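Local coordinates for transglutaminase-like domain-containing protein (Streptococcus suis, PDB 4XZ7) that probably catalyses transglutaminase-type acyl transfer, acts as an antiphagocytic virulence factor and forms a homodimer, at residues B[213-217]-B[301-305]; B[273-277]-B[373-377]. All coordinates share one frame; numbering follows the deposited sequence.

Interaction 1: residues B[213-217]-B[301-305]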
loop_
_atom_site.group_PDB
_atom_site.type_symbol
_atom_site.label_atom_id
_atom_site.label_comp_id
_atom_site.label_asym_id
_atom_site.label_seq_id
_atom_site.Cartn_x
_atom_site.Cartn_y
_atom_site.Cartn_z
ATOM N N GLU B 213 -42.141 -11.344 0.164
ATOM C CA GLU B 213 -40.717 -11.283 0.441
ATOM C C GLU B 213 -39.920 -11.507 -0.846
ATOM O O GLU B 213 -38.923 -10.815 -1.118
ATOM C CB GLU B 213 -40.347 -12.325 1.498
ATOM C CG GLU B 213 -41.011 -12.100 2.847
ATOM C CD GLU B 213 -40.764 -13.245 3.812
ATOM O OE1 GLU B 213 -40.683 -14.409 3.358
ATOM O OE2 GLU B 213 -40.650 -12.979 5.026
ATOM N N ARG B 214 -40.383 -12.468 -1.639
ATOM C CA ARG B 214 -39.740 -12.797 -2.904
ATOM C C ARG B 214 -39.606 -11.570 -3.803
ATOM O O ARG B 214 -38.561 -11.347 -4.420
ATOM C CB ARG B 214 -40.523 -13.890 -3.624
ATOM C CG ARG B 214 -39.759 -14.551 -4.755
ATOM C CD ARG B 214 -40.500 -15.789 -5.224
ATOM N NE ARG B 214 -39.854 -16.392 -6.384
ATOM C CZ ARG B 214 -40.347 -16.363 -7.623
ATOM N NH1 ARG B 214 -41.514 -15.769 -7.874
ATOM N NH2 ARG B 214 -39.672 -16.940 -8.613
ATOM N N ASP B 215 -40.661 -10.767 -3.867
ATOM C CA ASP B 215 -40.631 -9.600 -4.734
ATOM C C ASP B 215 -39.756 -8.502 -4.145
ATOM O O ASP B 215 -39.206 -7.684 -4.884
ATOM C CB ASP B 215 -42.041 -9.087 -5.002
ATOM C CG ASP B 215 -42.771 -9.922 -6.052
ATOM O OD1 ASP B 215 -42.094 -10.478 -6.942
ATOM O OD2 ASP B 215 -44.015 -10.025 -5.991
ATOM N N LYS B 216 -39.617 -8.488 -2.823
ATOM C CA LYS B 216 -38.682 -7.563 -2.181
ATOM C C LYS B 216 -37.277 -7.879 -2.653
ATOM O O LYS B 216 -36.563 -6.990 -3.143
ATOM C CB LYS B 216 -38.777 -7.647 -0.657
ATOM C CG LYS B 216 -40.188 -7.387 -0.118
ATOM C CD LYS B 216 -40.206 -7.181 1.397
ATOM C CE LYS B 216 -41.624 -7.248 1.947
ATOM N NZ LYS B 216 -41.625 -7.112 3.434
ATOM N N VAL B 217 -36.895 -9.153 -2.527
ATOM C CA VAL B 217 -35.586 -9.613 -3.008
ATOM C C VAL B 217 -35.367 -9.241 -4.475
ATOM O O VAL B 217 -34.354 -8.611 -4.833
ATOM C CB VAL B 217 -35.420 -11.145 -2.860
ATOM C CG1 VAL B 217 -34.126 -11.596 -3.508
ATOM C CG2 VAL B 217 -35.435 -11.556 -1.399
ATOM N N TYR B 301 -33.400 -16.020 3.568
ATOM C CA TYR B 301 -34.554 -16.798 3.997
ATOM C C TYR B 301 -35.851 -16.093 3.631
ATOM O O TYR B 301 -36.091 -14.974 4.057
ATOM C CB TYR B 301 -34.505 -17.052 5.506
ATOM C CG TYR B 301 -35.627 -17.939 6.004
ATOM C CD1 TYR B 301 -35.556 -19.321 5.867
ATOM C CD2 TYR B 301 -36.750 -17.399 6.608
ATOM C CE1 TYR B 301 -36.579 -20.144 6.319
ATOM C CE2 TYR B 301 -37.789 -18.219 7.068
ATOM C CZ TYR B 301 -37.691 -19.589 6.920
ATOM O OH TYR B 301 -38.701 -20.413 7.370
ATOM N N TYR B 302 -36.683 -16.745 2.835
ATOM C CA TYR B 302 -38.033 -16.237 2.605
ATOM C C TYR B 302 -38.932 -17.356 2.125
ATOM O O TYR B 302 -38.454 -18.385 1.615
ATOM C CB TYR B 302 -38.038 -15.069 1.609
ATOM C CG TYR B 302 -37.441 -15.367 0.241
ATOM C CD1 TYR B 302 -36.103 -15.078 -0.040
ATOM C CD2 TYR B 302 -38.220 -15.917 -0.773
ATOM C CE1 TYR B 302 -35.558 -15.348 -1.292
ATOM C CE2 TYR B 302 -37.688 -16.183 -2.027
ATOM C CZ TYR B 302 -36.357 -15.900 -2.280
ATOM O OH TYR B 302 -35.835 -16.170 -3.525
ATOM N N ASP B 303 -40.234 -17.162 2.326
ATOM C CA ASP B 303 -41.222 -18.152 1.936
ATOM C C ASP B 303 -40.838 -19.529 2.451
ATOM O O ASP B 303 -40.714 -20.473 1.671
ATOM C CB ASP B 303 -41.378 -18.181 0.410
ATOM C CG ASP B 303 -42.068 -16.940 -0.134
ATOM O OD1 ASP B 303 -42.284 -15.984 0.644
ATOM O OD2 ASP B 303 -42.387 -16.920 -1.343
ATOM N N LYS B 304 -40.597 -19.619 3.757
ATOM C CA LYS B 304 -40.327 -20.898 4.413
ATOM C C LYS B 304 -39.062 -21.606 3.948
ATOM O O LYS B 304 -38.868 -22.779 4.288
ATOM C CB LYS B 304 -41.495 -21.875 4.210
ATOM C CG LYS B 304 -42.840 -21.417 4.695
ATOM C CD LYS B 304 -43.843 -22.566 4.546
ATOM C CE LYS B 304 -45.250 -22.132 4.897
ATOM N NZ LYS B 304 -46.233 -23.256 4.782
ATOM N N LYS B 305 -38.218 -20.940 3.159
ATOM C CA LYS B 305 -37.032 -21.625 2.651
ATOM C C LYS B 305 -35.800 -20.738 2.550
ATOM O O LYS B 305 -35.893 -19.517 2.414
ATOM C CB LYS B 305 -37.319 -22.247 1.274
ATOM C CG LYS B 305 -37.864 -23.675 1.320
ATOM C CD LYS B 305 -38.060 -24.248 -0.082
ATOM C CE LYS B 305 -36.765 -24.232 -0.901
ATOM N NZ LYS B 305 -35.762 -25.248 -0.444
#

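Interaction 2: residues B[273-277]-B[373-377]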
loop_
_atom_site.group_PDB
_atom_site.type_symbol
_atom_site.label_atom_id
_atom_site.label_comp_id
_atom_site.label_asym_id
_atom_site.label_seq_id
_atom_site.Cartn_x
_atom_site.Cartn_y
_atom_site.Cartn_z
ATOM N N ARG B 273 -26.569 -7.559 3.762
ATOM C CA ARG B 273 -26.839 -6.510 4.748
ATOM C C ARG B 273 -28.247 -5.954 4.548
ATOM O O ARG B 273 -29.034 -5.900 5.494
ATOM C CB ARG B 273 -25.809 -5.382 4.664
ATOM C CG ARG B 273 -25.934 -4.351 5.769
ATOM C CD ARG B 273 -25.425 -4.881 7.107
ATOM N NE ARG B 273 -25.475 -3.855 8.146
ATOM C CZ ARG B 273 -25.416 -4.117 9.445
ATOM N NH1 ARG B 273 -25.293 -5.368 9.865
ATOM N NH2 ARG B 273 -25.485 -3.134 10.328
ATOM N N ALA B 274 -28.564 -5.564 3.315
ATOM C CA ALA B 274 -29.897 -5.046 2.979
ATOM C C ALA B 274 -31.055 -6.000 3.324
ATOM O O ALA B 274 -32.102 -5.568 3.797
ATOM C CB ALA B 274 -29.947 -4.702 1.514
ATOM N N PHE B 275 -30.871 -7.291 3.072
ATOM C CA PHE B 275 -31.914 -8.275 3.327
ATOM C C PHE B 275 -32.153 -8.473 4.819
ATOM O O PHE B 275 -33.282 -8.714 5.248
ATOM C CB PHE B 275 -31.557 -9.612 2.679
ATOM C CG PHE B 275 -31.583 -9.580 1.172
ATOM C CD1 PHE B 275 -32.396 -8.677 0.500
ATOM C CD2 PHE B 275 -30.798 -10.446 0.431
ATOM C CE1 PHE B 275 -32.429 -8.647 -0.892
ATOM C CE2 PHE B 275 -30.822 -10.420 -0.967
ATOM C CZ PHE B 275 -31.637 -9.517 -1.623
ATOM N N ASN B 276 -31.082 -8.396 5.604
ATOM C CA ASN B 276 -31.223 -8.511 7.048
ATOM C C ASN B 276 -31.999 -7.305 7.561
ATOM O O ASN B 276 -32.871 -7.452 8.417
ATOM C CB ASN B 276 -29.864 -8.639 7.741
ATOM C CG ASN B 276 -29.298 -10.046 7.655
ATOM O OD1 ASN B 276 -30.038 -11.022 7.708
ATOM N ND2 ASN B 276 -27.978 -10.154 7.497
ATOM N N MET B 277 -31.705 -6.121 7.028
ATOM C CA MET B 277 -32.487 -4.940 7.367
ATOM C C MET B 277 -33.974 -5.150 7.054
ATOM O O MET B 277 -34.843 -4.728 7.816
ATOM C CB MET B 277 -31.965 -3.716 6.619
ATOM C CG MET B 277 -30.635 -3.180 7.146
ATOM S SD MET B 277 -29.983 -1.819 6.167
ATOM C CE MET B 277 -31.311 -0.623 6.284
ATOM N N LEU B 373 -29.568 -10.065 13.933
ATOM C CA LEU B 373 -28.691 -10.535 12.864
ATOM C C LEU B 373 -27.807 -9.406 12.311
ATOM O O LEU B 373 -26.781 -9.658 11.675
ATOM C CB LEU B 373 -29.514 -11.164 11.737
ATOM C CG LEU B 373 -30.333 -12.425 12.048
ATOM C CD1 LEU B 373 -30.917 -13.006 10.765
ATOM C CD2 LEU B 373 -29.513 -13.472 12.788
ATOM N N LEU B 374 -28.211 -8.165 12.554
ATOM C CA LEU B 374 -27.446 -6.998 12.123
ATOM C C LEU B 374 -26.221 -6.711 13.003
ATOM O O LEU B 374 -25.316 -5.977 12.587
ATOM C CB LEU B 374 -28.343 -5.764 12.110
ATOM C CG LEU B 374 -29.396 -5.681 11.020
ATOM C CD1 LEU B 374 -30.304 -4.478 11.274
ATOM C CD2 LEU B 374 -28.700 -5.562 9.656
ATOM N N LEU B 375 -26.228 -7.260 14.223
ATOM C CA LEU B 375 -25.135 -7.124 15.200
ATOM C C LEU B 375 -24.966 -5.726 15.774
ATOM O O LEU B 375 -24.683 -5.563 16.962
ATOM C CB LEU B 375 -23.793 -7.552 14.590
ATOM C CG LEU B 375 -23.567 -9.044 14.346
ATOM C CD1 LEU B 375 -22.073 -9.320 14.150
ATOM C CD2 LEU B 375 -24.148 -9.891 15.481
ATOM N N PHE B 376 -25.110 -4.717 14.932
ATOM C CA PHE B 376 -24.842 -3.351 15.344
ATOM C C PHE B 376 -25.698 -2.428 14.509
ATOM O O PHE B 376 -26.133 -2.808 13.431
ATOM C CB PHE B 376 -23.350 -3.038 15.177
ATOM C CG PHE B 376 -22.972 -1.607 15.460
ATOM C CD1 PHE B 376 -22.756 -1.172 16.756
ATOM C CD2 PHE B 376 -22.786 -0.711 14.422
ATOM C CE1 PHE B 376 -22.389 0.147 17.011
ATOM C CE2 PHE B 376 -22.420 0.597 14.669
ATOM C CZ PHE B 376 -22.224 1.028 15.964
ATOM N N ASN B 377 -25.940 -1.223 15.010
ATOM C CA ASN B 377 -26.820 -0.275 14.346
ATOM C C ASN B 377 -28.202 -0.892 14.121
ATOM O O ASN B 377 -28.859 -0.623 13.110
ATOM C CB ASN B 377 -26.207 0.186 13.021
ATOM C CG ASN B 377 -26.776 1.501 12.553
ATOM O OD1 ASN B 377 -27.374 2.232 13.338
ATOM N ND2 ASN B 377 -26.611 1.806 11.270
#

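Interaction 1: residues B[213-217]-B[301-305]
Tyr302, the last residue of strand 294-302, turns its side chain onto the N-terminal end of helix 213-227 and meets three of its residues. Its CG lies between the backbone N and the carbonyl carbon (chi1 58°), which brings the ring alongside the helix. The CG2 branch of Val217 lies 3.8 Å from ring atom CE1 of Tyr302, the two side chains crossing at about a right angle. On the same side of the ring plane but at its other rim, CG of Arg214 comes within 3.8 Å of CE2 of Tyr302. Farther out, the polar ends of Tyr302 and Arg214 converge on one carboxylate outside the segments: Glu336 accepts a hydrogen bond from the phenol and forms a salt bridge with Arg214, whose NH2 also reaches the carbonyl of Phe331. Glu213 slides past Tyr302 in the opposite direction, its carboxylate nearly perpendicular to the ring, and OE1 passes 3.2 Å from CB of Tyr302. The same oxygen accepts the backbone N-H of Asp303 (N to OE1 3.0 Å, 163° at the hydrogen), met nearly along its C-O axis. Asp303 OD1 sits 3.5 Å from Glu213 OE1, a proximity of like charges. From Tyr302 to Lys305 the chain makes a type I' beta turn, the two-residue connection of the beta hairpin formed by strands 294-302 and 305-309, docked here against a helix N-terminus within the transglutaminase-like domain.

Interaction 2: residues B[273-277]-B[373-377]
Arg273, in the last turns of helix 264-277, clamps the loop 373-377 with two terminal nitrogens. NH1 donates to the carbonyl oxygen of Leu374 at 2.8 Å; the bond is almost straight (175°), lies within 3° of the guanidinium plane and uses a lone pair of the oxygen in the carbonyl plane. NH2 gives a longer bond of 3.2 Å to O of Phe376, bent at the hydrogen and tilted from that carbonyl's plane. A bend at chi2 (74°) helps bring the planar group to the loop. CD2 of Leu374 lies over one face, offset toward the rim, 3.4 Å from NH1 of Arg273. NH2 also forms a salt bridge with Asp195 of helix 188-205, and the same carboxylate oxygen accepts an N-H of ND2 of Asn377, so one oxygen serves both segments. In this transglutaminase-like domain the arginine thus pins a loop following helix 359-365 to a core helix at the dimer interface, where Phe107 of the second subunit meets Phe376 edge-to-face. Asn276 OD1 is satisfied by the backbone N of Ala282, while CD1 of Leu373 packs 3.7 Å from that OD1. CB of Asn276 and CG of Met277 meet CD2 of Leu374 at 3.8 and 4.0 Å.

How the interactions relate
Following the chain from its N terminus, helix 213-227 comes first and helix 264-277 next; the strand end and turn 301-305 follow, and the loop 373-377 comes last. Interaction 1 closes a loop of 83 residues, about half of it helical, and interaction 2 one of 95 residues containing every strand of the five-stranded sheet. Because 273-277 falls inside the first loop and its partner 373-377 beyond it, the two loops cross. The contact centres lie about 16 Å apart, yet the helices meet directly, CG1 of Val217 packing 3.8 Å from CZ of Phe275. Together they join the hairpin turn, two packed helices and the loop 373-377, which touches the second subunit.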